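Local atomic coordinates of peptidyl-prolyl cis-trans isomerase (Hirschia baltica, PDB entry 5EX2), a protein that probably catalyses the cis-trans isomerisation of peptide bonds preceding proline and binds metal ions. Residues L39-E42 against H47-Q50; V217-S220 against D226-E229. One frame throughout, in Å; residues are numbered along the deposited sequence. Where two conformers were deposited one is given.

Interaction 1 of 2, residues L39-E42 against H47-Q50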
ATOM      1  N   LEU A  39      -2.585  -3.110  -4.686  1.00  8.61           N
ATOM      2  CA  LEU A  39      -1.408  -2.742  -5.451  1.00  9.05           C
ATOM      3  C   LEU A  39      -1.602  -1.380  -6.105  1.00  8.14           C
ATOM      4  O   LEU A  39      -2.720  -1.014  -6.488  1.00  9.97           O
ATOM      5  CB  LEU A  39      -1.137  -3.772  -6.532  1.00  9.12           C
ATOM      6  CG  LEU A  39      -1.018  -5.196  -6.022  1.00 11.29           C
ATOM      7  CD1 LEU A  39      -0.922  -6.181  -7.186  1.00 15.21           C
ATOM      8  CD2 LEU A  39       0.184  -5.317  -5.083  1.00 14.68           C
ATOM      9  N   ALA A  40      -0.508  -0.642  -6.272  1.00  8.90           N
ATOM     10  CA  ALA A  40      -0.535   0.700  -6.834  1.00  8.93           C
ATOM     11  C   ALA A  40       0.315   0.791  -8.103  1.00 12.28           C
ATOM     12  O   ALA A  40       1.460   1.257  -8.053  1.00 12.08           O
ATOM     13  CB  ALA A  40      -0.039   1.693  -5.804  1.00 13.63           C
ATOM     14  N   PRO A  41      -0.235   0.357  -9.245  1.00 13.33           N
ATOM     15  CA  PRO A  41       0.584   0.271 -10.458  1.00 12.39           C
ATOM     16  C   PRO A  41       1.081   1.617 -10.961  1.00 17.28           C
ATOM     17  O   PRO A  41       2.134   1.673 -11.599  1.00 17.49           O
ATOM     18  CB  PRO A  41      -0.358  -0.348 -11.496  1.00 20.45           C
ATOM     19  CG  PRO A  41      -1.520  -0.859 -10.770  1.00 18.11           C
ATOM     20  CD  PRO A  41      -1.570  -0.242  -9.416  1.00 16.70           C
ATOM     21  N   GLU A  42       0.357   2.688 -10.676  1.00 15.77           N
ATOM     22  CA  GLU A  42       0.760   3.994 -11.158  1.00 15.23           C
ATOM     23  C   GLU A  42       1.941   4.534 -10.334  1.00 14.82           C
ATOM     24  O   GLU A  42       2.659   5.426 -10.784  1.00 17.04           O
ATOM     25  CB  GLU A  42      -0.441   4.948 -11.115  1.00 22.88           C
ATOM     26  CG  GLU A  42      -1.588   4.470 -12.018  1.00 39.68           C
ATOM     27  CD  GLU A  42      -2.789   5.401 -12.036  1.00 41.45           C
ATOM     28  OE1 GLU A  42      -3.654   5.267 -11.143  1.00 41.62           O
ATOM     29  OE2 GLU A  42      -2.884   6.246 -12.951  1.00 42.77           O
ATOM     30  N   HIS A  47       7.364  -3.009  -9.593  1.00 10.28           N
ATOM     31  CA  HIS A  47       7.196  -3.749  -8.346  1.00 11.78           C
ATOM     32  C   HIS A  47       5.849  -4.436  -8.282  1.00  8.71           C
ATOM     33  O   HIS A  47       5.757  -5.567  -7.824  1.00 11.14           O
ATOM     34  CB  HIS A  47       7.377  -2.828  -7.146  1.00 10.80           C
ATOM     35  CG  HIS A  47       8.812  -2.612  -6.784  1.00  9.86           C
ATOM     36  ND1 HIS A  47       9.635  -1.783  -7.508  1.00 10.49           N
ATOM     37  CD2 HIS A  47       9.580  -3.153  -5.809  1.00 11.05           C
ATOM     38  CE1 HIS A  47      10.852  -1.807  -6.986  1.00 11.08           C
ATOM     39  NE2 HIS A  47      10.845  -2.631  -5.955  1.00 11.96           N
ATOM     40  N   VAL A  48       4.805  -3.773  -8.757  1.00  9.34           N
ATOM     41  CA  VAL A  48       3.488  -4.399  -8.772  1.00 12.09           C
ATOM     42  C   VAL A  48       3.497  -5.648  -9.652  1.00 10.81           C
ATOM     43  O   VAL A  48       2.935  -6.686  -9.273  1.00 11.17           O
ATOM     44  CB  VAL A  48       2.418  -3.385  -9.238  1.00 14.14           C
ATOM     45  CG1 VAL A  48       1.112  -4.060  -9.663  1.00 17.53           C
ATOM     46  CG2 VAL A  48       2.179  -2.374  -8.132  1.00 10.60           C
ATOM     47  N   ALA A  49       4.153  -5.578 -10.803  1.00 10.66           N
ATOM     48  CA  ALA A  49       4.266  -6.754 -11.657  1.00 14.00           C
ATOM     49  C   ALA A  49       5.055  -7.847 -10.933  1.00 11.48           C
ATOM     50  O   ALA A  49       4.722  -9.029 -11.003  1.00 11.02           O
ATOM     51  CB  ALA A  49       4.921  -6.409 -12.978  1.00 10.38           C
ATOM     52  N   GLN A  50       6.118  -7.455 -10.243  1.00  9.92           N
ATOM     53  CA  GLN A  50       6.921  -8.412  -9.480  1.00 11.55           C
ATOM     54  C   GLN A  50       6.101  -9.118  -8.416  1.00  8.69           C
ATOM     55  O   GLN A  50       6.181 -10.338  -8.260  1.00  9.25           O
ATOM     56  CB  GLN A  50       8.105  -7.699  -8.844  1.00 12.22           C
ATOM     57  CG  GLN A  50       9.043  -8.582  -8.023  1.00 12.83           C
ATOM     58  CD  GLN A  50      10.073  -9.318  -8.858  1.00 16.05           C
ATOM     59  OE1 GLN A  50      10.037  -9.299 -10.087  1.00 16.29           O
ATOM     60  NE2 GLN A  50      11.024  -9.952  -8.181  1.00 13.63           N
TER
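Val48 reaches from helix 45-57 into the bend formed by Leu39, Ala40 and Pro41, where the chain leaves strand 33-39. Val48 CA lies 5.8 Å from Pro41 CA, and CB points toward the bend before splitting into two methyls with different neighbours. CG1, placed anti to the backbone N (chi1 163°), goes to the side chains: it lies 3.8 Å from Leu39 CD1 and has Pro41 CG at a looser 4.3 Å. CG2, anti to the carbonyl carbon, goes instead to the backbone, 3.7 Å from Ala40 C and 3.8 Å from Pro41 N, so it rests against the peptide link between these two residues. Leu39 CB touches both methyls, bridging the branches.

A beta-branched valine suits the site because both methyls sit close to the helix backbone, so that one can meet the side chains and the other the main chain of the bend. Pro41 offers ring carbons, and a ring nitrogen without a hydrogen to donate, to an apolar neighbour. Ala40 turns its methyl away, leaving its main chain open to CG2, while its backbone bonds to Trp188 on the adjoining barrel strand. Leu39 also packs on Trp188. The contact is wholly apolar between the segments, consistent with a helix seated against the end of the cyclophilin barrel, a hallmark of the family, by close fit and exclusion of water rather than by directional bonds.

Interaction 2 of 2, residues V217-S220 against D226-E229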
ATOM      1  N   VAL A 217      -2.671 -14.805  -2.311  0.65  8.20           N
ATOM      2  CA  VAL A 217      -3.522 -15.040  -3.469  0.65  7.27           C
ATOM      3  C   VAL A 217      -3.876 -13.732  -4.141  0.65  9.28           C
ATOM      4  O   VAL A 217      -4.243 -12.781  -3.475  0.65 10.78           O
ATOM      5  CB  VAL A 217      -4.840 -15.764  -3.082  0.65 10.55           C
ATOM      6  CG1 VAL A 217      -5.653 -16.086  -4.316  0.65 15.18           C
ATOM      7  CG2 VAL A 217      -4.550 -17.038  -2.317  0.65 13.29           C
ATOM      8  N   MET A 218      -3.748 -13.686  -5.462  1.00  8.29           N
ATOM      9  CA  MET A 218      -4.321 -12.610  -6.258  1.00  9.50           C
ATOM     10  C   MET A 218      -5.812 -12.844  -6.436  1.00 11.52           C
ATOM     11  O   MET A 218      -6.243 -13.915  -6.863  1.00  9.72           O
ATOM     12  CB  MET A 218      -3.678 -12.552  -7.640  1.00 10.17           C
ATOM     13  CG  MET A 218      -2.200 -12.268  -7.653  1.00 12.11           C
ATOM     14  SD  MET A 218      -1.764 -10.697  -6.880  1.00 11.40           S
ATOM     15  CE  MET A 218      -2.912  -9.584  -7.714  1.00 13.87           C
ATOM     16  N   VAL A 219      -6.611 -11.837  -6.120  1.00  8.10           N
ATOM     17  CA  VAL A 219      -8.048 -12.035  -6.157  1.00  9.84           C
ATOM     18  C   VAL A 219      -8.525 -12.332  -7.586  1.00  9.11           C
ATOM     19  O   VAL A 219      -9.498 -13.059  -7.766  1.00 10.21           O
ATOM     20  CB  VAL A 219      -8.773 -10.809  -5.546  1.00  9.61           C
ATOM     21  CG1 VAL A 219     -10.254 -10.864  -5.746  1.00  9.70           C
ATOM     22  CG2 VAL A 219      -8.488 -10.765  -4.059  1.00 10.01           C
ATOM     23  N   SER A 220      -7.852 -11.784  -8.598  1.00  9.70           N
ATOM     24  CA  SER A 220      -8.196 -12.058  -9.989  1.00 10.59           C
ATOM     25  C   SER A 220      -8.053 -13.539 -10.349  1.00 10.46           C
ATOM     26  O   SER A 220      -8.653 -14.004 -11.316  1.00 12.92           O
ATOM     27  CB  SER A 220      -7.308 -11.222 -10.897  1.00 13.13           C
ATOM     28  OG  SER A 220      -5.969 -11.408 -10.514  1.00 12.06           O
ATOM     29  N   ASP A 226     -15.896 -16.540  -5.683  1.00 16.62           N
ATOM     30  CA  ASP A 226     -15.056 -16.646  -4.485  1.00 16.77           C
ATOM     31  C   ASP A 226     -14.307 -15.354  -4.162  1.00 13.59           C
ATOM     32  O   ASP A 226     -13.662 -15.246  -3.110  1.00 15.09           O
ATOM     33  CB  ASP A 226     -14.035 -17.775  -4.647  1.00 17.45           C
ATOM     34  CG  ASP A 226     -14.681 -19.134  -4.745  1.00 30.93           C
ATOM     35  OD1 ASP A 226     -15.780 -19.318  -4.188  1.00 28.84           O
ATOM     36  OD2 ASP A 226     -14.077 -20.020  -5.380  1.00 25.14           O
ATOM     37  N   ARG A 227     -14.381 -14.380  -5.061  1.00 16.14           N
ATOM     38  CA  ARG A 227     -13.583 -13.167  -4.916  1.00 18.05           C
ATOM     39  C   ARG A 227     -14.132 -12.259  -3.828  1.00 16.23           C
ATOM     40  O   ARG A 227     -15.295 -11.880  -3.880  1.00 18.81           O
ATOM     41  CB  ARG A 227     -13.541 -12.389  -6.234  1.00 13.84           C
ATOM     42  CG  ARG A 227     -12.850 -13.121  -7.347  1.00 16.76           C
ATOM     43  CD  ARG A 227     -12.835 -12.332  -8.636  1.00 18.20           C
ATOM     44  NE  ARG A 227     -12.260 -13.122  -9.716  1.00 19.60           N
ATOM     45  CZ  ARG A 227     -12.577 -13.015 -11.003  1.00 26.98           C
ATOM     46  NH1 ARG A 227     -13.475 -12.124 -11.410  1.00 37.46           N
ATOM     47  NH2 ARG A 227     -11.985 -13.806 -11.889  1.00 37.56           N
ATOM     48  N   PRO A 228     -13.295 -11.873  -2.848  1.00 12.88           N
ATOM     49  CA  PRO A 228     -13.708 -10.753  -2.002  1.00 12.53           C
ATOM     50  C   PRO A 228     -13.860  -9.516  -2.855  1.00 12.46           C
ATOM     51  O   PRO A 228     -13.203  -9.410  -3.888  1.00 15.07           O
ATOM     52  CB  PRO A 228     -12.564 -10.599  -0.984  1.00 13.70           C
ATOM     53  CG  PRO A 228     -11.473 -11.479  -1.448  1.00 25.08           C
ATOM     54  CD  PRO A 228     -12.010 -12.457  -2.427  1.00 14.29           C
ATOM     55  N   GLU A 229     -14.723  -8.608  -2.433  1.00 13.18           N
ATOM     56  CA  GLU A 229     -14.960  -7.371  -3.164  1.00 12.83           C
ATOM     57  C   GLU A 229     -14.559  -6.215  -2.262  1.00 11.17           C
ATOM     58  O   GLU A 229     -15.062  -6.084  -1.148  1.00 14.27           O
ATOM     59  CB  GLU A 229     -16.425  -7.269  -3.606  1.00 14.82           C
ATOM     60  CG  GLU A 229     -16.842  -8.389  -4.578  1.00 14.52           C
ATOM     61  CD  GLU A 229     -18.335  -8.435  -4.916  1.00 20.23           C
ATOM     62  OE1 GLU A 229     -19.057  -7.434  -4.735  1.00 25.20           O
ATOM     63  OE2 GLU A 229     -18.775  -9.500  -5.392  1.00 28.65           O
TER
HETATM   64  O   HOH W   1      -9.975 -16.095 -12.517  1.00 22.26           O
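Arg227 lays the aliphatic part of its side chain over Val219, the two side chains crossing at a slant: Arg227 CB is 3.7 Å from Val219 CG1, and Arg227 CG is 3.4 Å from Val219 O. The chain runs extended from CG to NE (chi2 180°, chi3 -175°), which carries the guanidinium along Val219 O toward Ser220 O. There a water lies in the guanidinium plane at its edge, accepting from Arg227 NH2 at 3.1 Å and donating to Ser220 O at 2.7 Å. Arg227 NE is hydrogen-bonded to Leu222 O in the intervening turn, which helps fix the group's rotation.

Val219 CG2 meets the proline ring at Pro228 CG, 4.0 Å away, while CG1, against the arginine stem, also reaches Pro228. Branched valine suits this place, packing on Leu25 and Ile27 of strand 25-30 as well; Pro228 meets Ile27 too. The hydroxyl of Ser220 is hydrogen-bonded to Asp23 OD1. Arginine can thus be greasy along its stem and polar at its end: one residue shields a buried valine, binds Leu222 O directly and Ser220 O through water, where the chain turns from barrel strand 212-218 toward strand 229-233 of the neighbouring small sheet.

In the fold
From the N terminus the chain runs up strand 33-39, and interaction 1 closes the short loop that leads into helix 45-57, setting the helix against the end of the strand and the loop after it. Much later comes strand 212-218, the last barrel strand along the chain, and interaction 2 closes the turn that follows and leads into strand 229-233. The two loops therefore come in series, neither enclosing nor crossing the other, with centres about 17 Å apart. They meet through Leu39 CD1 and Met218 CE, 4.0 Å apart; Met218 also packs on helix 45-57. Together they join barrel to helix and barrel to the three-stranded sheet of strands 17-19, 229-233 and 261-264.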